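Local coordinates for protein cytochrome B5 (Hadesarchaea archaeon YNP_N21, PDB 6NZX) that binds heme in a small cytochrome b5-type domain and probably serves in electron transport, at residues A21-N26 with Q51-S56; K28-T33 with E65-F70. One frame throughout, in Å; residues are numbered along the deposited sequence.

Contact 1. Residues A21-N26 with Q51-S56. With HEM (protoporphyrin IX containing Fe), chain B.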
# COMPACT_ATOMS: atom_id res chain seq x y z
N ALA A 21 -1.15 -7.22 1.40
CA ALA A 21 -1.03 -5.84 1.81
C ALA A 21 -0.62 -5.01 0.59
O ALA A 21 0.48 -5.20 0.00
CB ALA A 21 -0.07 -5.72 2.97
N TYR A 22 -1.54 -4.15 0.15
CA TYR A 22 -1.35 -3.27 -1.01
C TYR A 22 -1.42 -1.84 -0.50
O TYR A 22 -2.16 -1.54 0.43
CB TYR A 22 -2.49 -3.42 -2.02
CG TYR A 22 -2.52 -4.65 -2.88
CD1 TYR A 22 -1.62 -5.68 -2.74
CD2 TYR A 22 -3.53 -4.80 -3.82
CE1 TYR A 22 -1.68 -6.81 -3.54
CE2 TYR A 22 -3.60 -5.92 -4.64
CZ TYR A 22 -2.68 -6.94 -4.48
OH TYR A 22 -2.75 -8.04 -5.26
N VAL A 23 -0.66 -0.94 -1.12
CA VAL A 23 -0.72 0.47 -0.78
C VAL A 23 -0.78 1.24 -2.09
O VAL A 23 -0.11 0.85 -3.03
CB VAL A 23 0.48 0.92 0.07
CG1 VAL A 23 0.45 0.28 1.44
CG2 VAL A 23 1.81 0.64 -0.62
N ALA A 24 -1.56 2.32 -2.14
CA ALA A 24 -1.61 3.15 -3.35
C ALA A 24 -0.76 4.40 -3.13
O ALA A 24 -0.60 4.90 -2.00
CB ALA A 24 -3.03 3.46 -3.74
N TYR A 25 -0.13 4.84 -4.22
CA TYR A 25 0.65 6.07 -4.22
C TYR A 25 0.57 6.70 -5.61
O TYR A 25 1.00 6.08 -6.57
CB TYR A 25 2.11 5.82 -3.83
CG TYR A 25 2.92 7.10 -3.81
CD1 TYR A 25 3.83 7.39 -4.81
CD2 TYR A 25 2.68 8.06 -2.85
CE1 TYR A 25 4.52 8.60 -4.82
CE2 TYR A 25 3.35 9.28 -2.85
CZ TYR A 25 4.27 9.54 -3.84
OH TYR A 25 4.95 10.73 -3.83
N ASN A 26 -0.00 7.91 -5.69
CA ASN A 26 -0.03 8.70 -6.93
C ASN A 26 -0.69 7.90 -8.06
O ASN A 26 -0.17 7.93 -9.19
CB ASN A 26 1.38 9.12 -7.39
CG ASN A 26 1.86 10.38 -6.72
OD1 ASN A 26 1.14 10.98 -5.92
ND2 ASN A 26 3.09 10.77 -7.01
N GLN A 51 -4.82 1.44 1.58
CA GLN A 51 -5.22 2.82 1.45
C GLN A 51 -4.33 3.54 0.44
O GLN A 51 -3.20 3.14 0.16
CB GLN A 51 -5.18 3.54 2.80
CG GLN A 51 -6.24 3.07 3.78
CD GLN A 51 -6.09 3.73 5.13
OE1 GLN A 51 -5.06 4.34 5.43
NE2 GLN A 51 -7.11 3.59 5.95
N ASP A 52 -4.87 4.63 -0.08
CA ASP A 52 -4.09 5.61 -0.78
C ASP A 52 -3.39 6.52 0.25
O ASP A 52 -4.04 7.28 0.96
CB ASP A 52 -4.97 6.40 -1.74
CG ASP A 52 -4.23 7.52 -2.46
OD1 ASP A 52 -4.90 8.37 -3.00
OD2 ASP A 52 -3.01 7.52 -2.43
N LEU A 53 -2.07 6.42 0.30
CA LEU A 53 -1.28 7.09 1.28
C LEU A 53 -0.41 8.17 0.62
O LEU A 53 0.68 8.53 1.14
CB LEU A 53 -0.45 6.03 2.01
CG LEU A 53 -1.25 4.95 2.76
CD1 LEU A 53 -0.31 4.01 3.49
CD2 LEU A 53 -2.23 5.58 3.74
N THR A 54 -0.88 8.71 -0.51
CA THR A 54 -0.16 9.71 -1.26
C THR A 54 0.21 10.88 -0.34
O THR A 54 1.38 11.24 -0.23
CB THR A 54 -0.96 10.18 -2.48
OG1 THR A 54 -1.24 9.08 -3.34
CG2 THR A 54 -0.25 11.24 -3.29
N GLU A 55 -0.78 11.44 0.35
CA GLU A 55 -0.58 12.57 1.24
C GLU A 55 0.32 12.19 2.42
O GLU A 55 1.13 13.00 2.83
CB GLU A 55 -1.90 13.10 1.78
CG GLU A 55 -2.51 14.19 0.92
CD GLU A 55 -3.13 15.35 1.70
OE1 GLU A 55 -2.37 16.12 2.34
OE2 GLU A 55 -4.37 15.45 1.68
N SER A 56 0.17 10.96 2.93
CA SER A 56 0.83 10.47 4.16
C SER A 56 2.36 10.47 4.06
O SER A 56 3.03 10.36 5.08
CB SER A 56 0.34 9.07 4.51
OG SER A 56 -1.07 9.07 4.74
CHA HEM B . 10.11 1.80 4.71
CHB HEM B . 8.60 4.66 8.44
CHC HEM B . 4.81 6.11 5.71
CHD HEM B . 6.15 3.02 2.20
C1A HEM B . 10.05 2.52 5.98
C2A HEM B . 11.11 2.32 6.97
C3A HEM B . 10.64 3.20 8.08
C4A HEM B . 9.44 3.75 7.61
CMA HEM B . 11.34 3.40 9.40
CAA HEM B . 12.36 1.47 6.83
CBA HEM B . 13.42 2.20 5.98
CGA HEM B . 14.00 1.37 4.82
O1A HEM B . 14.32 1.96 3.76
O2A HEM B . 14.15 0.12 4.93
C1B HEM B . 7.34 5.33 8.06
C2B HEM B . 6.67 6.23 8.89
C3B HEM B . 5.52 6.70 8.09
C4B HEM B . 5.74 5.96 6.83
CMB HEM B . 6.99 6.66 10.31
CAB HEM B . 4.33 7.61 8.38
CBB HEM B . 4.69 9.08 8.50
C1C HEM B . 4.84 5.42 4.44
C2C HEM B . 3.84 5.63 3.51
C3C HEM B . 4.19 4.68 2.44
C4C HEM B . 5.42 4.05 2.93
CMC HEM B . 2.71 6.60 3.68
CAC HEM B . 3.60 4.41 1.09
CBC HEM B . 2.69 5.19 0.54
C1D HEM B . 7.40 2.36 2.59
C2D HEM B . 8.01 1.41 1.77
C3D HEM B . 9.22 1.04 2.50
C4D HEM B . 9.10 1.83 3.66
CMD HEM B . 7.56 0.92 0.42
CAD HEM B . 10.29 0.04 2.10
CBD HEM B . 9.86 -1.33 2.63
CGD HEM B . 10.89 -2.42 2.41
O1D HEM B . 10.65 -3.57 2.83
O2D HEM B . 11.96 -2.14 1.83
NA HEM B . 9.06 3.33 6.38
NB HEM B . 6.81 5.17 6.83
NC HEM B . 5.76 4.50 4.15
ND HEM B . 8.03 2.63 3.74
FE HEM B . 7.41 3.93 5.26
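Thr54 and Ala24 bury more surface in this contact than the other residues, each by a different means. Thr54 uses its hydroxyl. Asn26 N donates to Thr54 OG1 over 2.9 Å in an almost straight bond, 178° at the hydrogen. The same hydroxyl gives its own proton to Asp52 OD2, which takes it on the syn lone pair. Asp52 OD2 also accepts from Thr54 N, 3.1 Å away, which comes in from above the carboxylate plane. This second bond closes an Asx turn, and the two together grip OD2 and probably limit the rotation of the carboxylate. With OG1 anti to its own carbonyl carbon (chi1 -60°), the hydroxyl can serve Asn26 N and Asp52 at once. Thr54 CA packs against Tyr25 CD2 at 3.6 Å. A valine in its place would probably leave Asn26 N without its acceptor and Asp52 OD2 with one donor fewer, so that the carboxylate could turn.

Ala24 works through its backbone. Ala24 N donates to Gln51 O at 2.9 Å, and Ala24 O accepts from Leu53 N at 3.1 Å. These two bonds make a single bridge between Ala24 and Asp52. The small methyl of Ala24 lies 4.1 Å from Asp52 CB. Next to the bridge, Leu53 turns its side chain to the ligand, with Leu53 CB 3.6 Å from the heme vinyl carbon CBC. Ser56 CB meets the methyl CMC of the same pyrrole ring. An edge strand thus holds a loop that forms part of the heme pocket of this cytochrome b5 domain.

Contact 2. Residues K28-T33 with E65-F70. With HEM (protoporphyrin IX containing Fe), chain B.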
# COMPACT_ATOMS: atom_id res chain seq x y z
N LYS A 28 -1.09 4.56 -8.46
CA LYS A 28 -0.56 3.20 -8.70
C LYS A 28 -0.62 2.37 -7.41
O LYS A 28 -0.40 2.86 -6.33
CB LYS A 28 0.89 3.28 -9.20
CG LYS A 28 1.05 3.70 -10.67
CD LYS A 28 2.44 3.37 -11.17
CE LYS A 28 2.53 3.33 -12.68
NZ LYS A 28 3.72 2.55 -13.14
N VAL A 29 -0.92 1.08 -7.55
CA VAL A 29 -1.11 0.19 -6.43
C VAL A 29 0.05 -0.77 -6.41
O VAL A 29 0.30 -1.45 -7.42
CB VAL A 29 -2.47 -0.53 -6.55
CG1 VAL A 29 -2.68 -1.55 -5.43
CG2 VAL A 29 -3.61 0.47 -6.60
N TYR A 30 0.71 -0.84 -5.24
CA TYR A 30 1.92 -1.59 -5.00
C TYR A 30 1.57 -2.74 -4.05
O TYR A 30 0.87 -2.52 -3.09
CB TYR A 30 3.00 -0.70 -4.39
CG TYR A 30 3.45 0.43 -5.28
CD1 TYR A 30 4.55 0.29 -6.11
CD2 TYR A 30 2.75 1.62 -5.33
CE1 TYR A 30 4.95 1.31 -6.96
CE2 TYR A 30 3.15 2.66 -6.15
CZ TYR A 30 4.24 2.49 -6.99
OH TYR A 30 4.64 3.52 -7.79
N ASP A 31 2.09 -3.94 -4.34
CA ASP A 31 1.99 -5.07 -3.46
C ASP A 31 3.19 -5.06 -2.51
O ASP A 31 4.31 -5.41 -2.90
CB ASP A 31 1.89 -6.38 -4.25
CG ASP A 31 1.78 -7.62 -3.37
OD1 ASP A 31 1.68 -7.44 -2.13
OD2 ASP A 31 1.75 -8.75 -3.92
N VAL A 32 2.94 -4.71 -1.24
CA VAL A 32 3.96 -4.63 -0.23
C VAL A 32 3.87 -5.83 0.74
O VAL A 32 4.47 -5.82 1.82
CB VAL A 32 3.91 -3.27 0.51
CG1 VAL A 32 4.37 -2.14 -0.39
CG2 VAL A 32 2.55 -2.96 1.11
N THR A 33 3.13 -6.87 0.33
CA THR A 33 3.12 -8.13 1.06
C THR A 33 4.55 -8.67 1.06
O THR A 33 5.26 -8.60 0.06
CB THR A 33 2.12 -9.14 0.46
OG1 THR A 33 0.86 -8.50 0.23
CG2 THR A 33 1.92 -10.34 1.36
N GLU A 65 10.26 6.65 -3.21
CA GLU A 65 11.29 5.86 -3.94
C GLU A 65 11.28 4.39 -3.50
O GLU A 65 11.51 3.49 -4.32
CB GLU A 65 12.70 6.45 -3.78
CG GLU A 65 13.03 6.94 -2.37
CD GLU A 65 14.50 7.23 -2.07
OE1 GLU A 65 15.07 8.15 -2.70
OE2 GLU A 65 15.07 6.53 -1.20
N LEU A 66 11.01 4.15 -2.21
CA LEU A 66 11.12 2.82 -1.61
C LEU A 66 10.02 1.88 -2.15
O LEU A 66 10.18 0.68 -2.10
CB LEU A 66 11.07 2.95 -0.08
CG LEU A 66 12.18 3.76 0.58
CD1 LEU A 66 12.05 3.73 2.10
CD2 LEU A 66 13.57 3.27 0.17
N LEU A 67 8.92 2.43 -2.67
CA LEU A 67 7.86 1.62 -3.34
C LEU A 67 8.38 0.89 -4.58
O LEU A 67 7.74 -0.06 -5.04
CB LEU A 67 6.70 2.56 -3.70
CG LEU A 67 5.79 2.92 -2.52
CD1 LEU A 67 4.89 4.11 -2.81
CD2 LEU A 67 4.97 1.73 -2.11
N GLU A 68 9.52 1.32 -5.14
CA GLU A 68 10.00 0.82 -6.43
C GLU A 68 10.42 -0.65 -6.36
O GLU A 68 10.39 -1.35 -7.38
CB GLU A 68 11.20 1.62 -6.93
CG GLU A 68 11.52 1.34 -8.38
CD GLU A 68 12.67 2.17 -8.93
OE1 GLU A 68 13.70 2.28 -8.22
OE2 GLU A 68 12.52 2.70 -10.04
N LYS A 69 10.81 -1.12 -5.18
CA LYS A 69 11.22 -2.50 -5.01
C LYS A 69 10.02 -3.46 -5.11
O LYS A 69 10.22 -4.67 -5.26
CB LYS A 69 11.94 -2.67 -3.67
CG LYS A 69 13.10 -1.72 -3.43
CD LYS A 69 13.92 -1.98 -2.19
CE LYS A 69 13.14 -2.60 -1.05
NZ LYS A 69 13.98 -2.71 0.17
N PHE A 70 8.79 -2.94 -5.06
CA PHE A 70 7.57 -3.75 -4.96
C PHE A 70 6.79 -3.77 -6.29
O PHE A 70 6.75 -2.78 -7.03
CB PHE A 70 6.74 -3.23 -3.78
CG PHE A 70 7.50 -3.40 -2.49
CD1 PHE A 70 7.60 -4.65 -1.90
CD2 PHE A 70 8.18 -2.34 -1.92
CE1 PHE A 70 8.34 -4.84 -0.75
CE2 PHE A 70 8.92 -2.53 -0.76
CZ PHE A 70 9.01 -3.78 -0.19
CHA HEM B . 10.11 1.80 4.71
CHB HEM B . 8.60 4.66 8.44
CHC HEM B . 4.81 6.11 5.71
CHD HEM B . 6.15 3.02 2.20
C1A HEM B . 10.05 2.52 5.98
C2A HEM B . 11.11 2.32 6.97
C3A HEM B . 10.64 3.20 8.08
C4A HEM B . 9.44 3.75 7.61
CMA HEM B . 11.34 3.40 9.40
CAA HEM B . 12.36 1.47 6.83
CBA HEM B . 13.42 2.20 5.98
CGA HEM B . 14.00 1.37 4.82
O1A HEM B . 14.32 1.96 3.76
O2A HEM B . 14.15 0.12 4.93
C1B HEM B . 7.34 5.33 8.06
C2B HEM B . 6.67 6.23 8.89
C3B HEM B . 5.52 6.70 8.09
C4B HEM B . 5.74 5.96 6.83
CMB HEM B . 6.99 6.66 10.31
CAB HEM B . 4.33 7.61 8.38
CBB HEM B . 4.69 9.08 8.50
C1C HEM B . 4.84 5.42 4.44
C2C HEM B . 3.84 5.63 3.51
C3C HEM B . 4.19 4.68 2.44
C4C HEM B . 5.42 4.05 2.93
CMC HEM B . 2.71 6.60 3.68
CAC HEM B . 3.60 4.41 1.09
CBC HEM B . 2.69 5.19 0.54
C1D HEM B . 7.40 2.36 2.59
C2D HEM B . 8.01 1.41 1.77
C3D HEM B . 9.22 1.04 2.50
C4D HEM B . 9.10 1.83 3.66
CMD HEM B . 7.56 0.92 0.42
CAD HEM B . 10.29 0.04 2.10
CBD HEM B . 9.86 -1.33 2.63
CGD HEM B . 10.89 -2.42 2.41
O1D HEM B . 10.65 -3.57 2.83
O2D HEM B . 11.96 -2.14 1.83
NA HEM B . 9.06 3.33 6.38
NB HEM B . 6.81 5.17 6.83
NC HEM B . 5.76 4.50 4.15
ND HEM B . 8.03 2.63 3.74
FE HEM B . 7.41 3.93 5.26
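Leu67 packs over one face of the Tyr30 ring, and Val32 over one face of the Phe70 ring beside it. No hydrogen bond crosses between the segments. Leu67 CB stands over the centre of the Tyr30 ring, 3.9 Å from its centroid, in a CH-pi contact. Leu67 CD2 stands almost straight above the CG end of the ring, 3.7 Å from Tyr30 CG. Tyr30 has CG anti to its carbonyl carbon (chi1 -63°), which swings the ring towards Leu67. The edge of this ring faces Phe70 O, 3.9 Å from Tyr30 CD1 and near the ring plane.

Phe70 lies between the strand end and the heme. Val32 CG1 sits above one face of its ring, offset toward the rim. Asp31 O touches Phe70 CB at 3.4 Å. A chi1 of -63° carries the Phe70 ring towards a propionate, where Phe70 CZ comes 3.4 Å from heme O1D, close to the ring plane. Lys69 reaches the same propionate. Its chain bends at chi3, and Lys69 NZ donates to heme O2D over 2.7 Å, a bond likely to balance some of the carboxylate charge. Leu67 CD2 also packs on the heme methyl CMD, so this leucine touches both tyrosine and ligand.

Strand 28-31 runs between strands 22-25 and 72-76 in the sheet. Segment 65-70 leads into strand 72-76. Leu67 also touches Val23 and Tyr25 of strand 22-25, while Tyr30 leans on Val72 and Val32 on Trp38.

Overall arrangement
Contacts 1 and 2 start from neighbouring strands of one sheet, 22-25 and 28-31, and each ties its strand to a different part of the chain between strands 47-48 and 72-76. Both are partly buried, with contact 1 nearer the centre of the chain. At the sheet edge, contact 1 relies on backbone and hydroxyl hydrogen bonds and has exposed residues at its margin. Contact 2 relies on aromatic and aliphatic packing. The two meet where Tyr25 CB touches Leu67 CD1 and where Ala21 N and O are probably hydrogen-bonded to Thr33 OG1 and Val32 N. Both reach the heme: contact 1 at a vinyl and a methyl group, contact 2 chiefly on the propionate side.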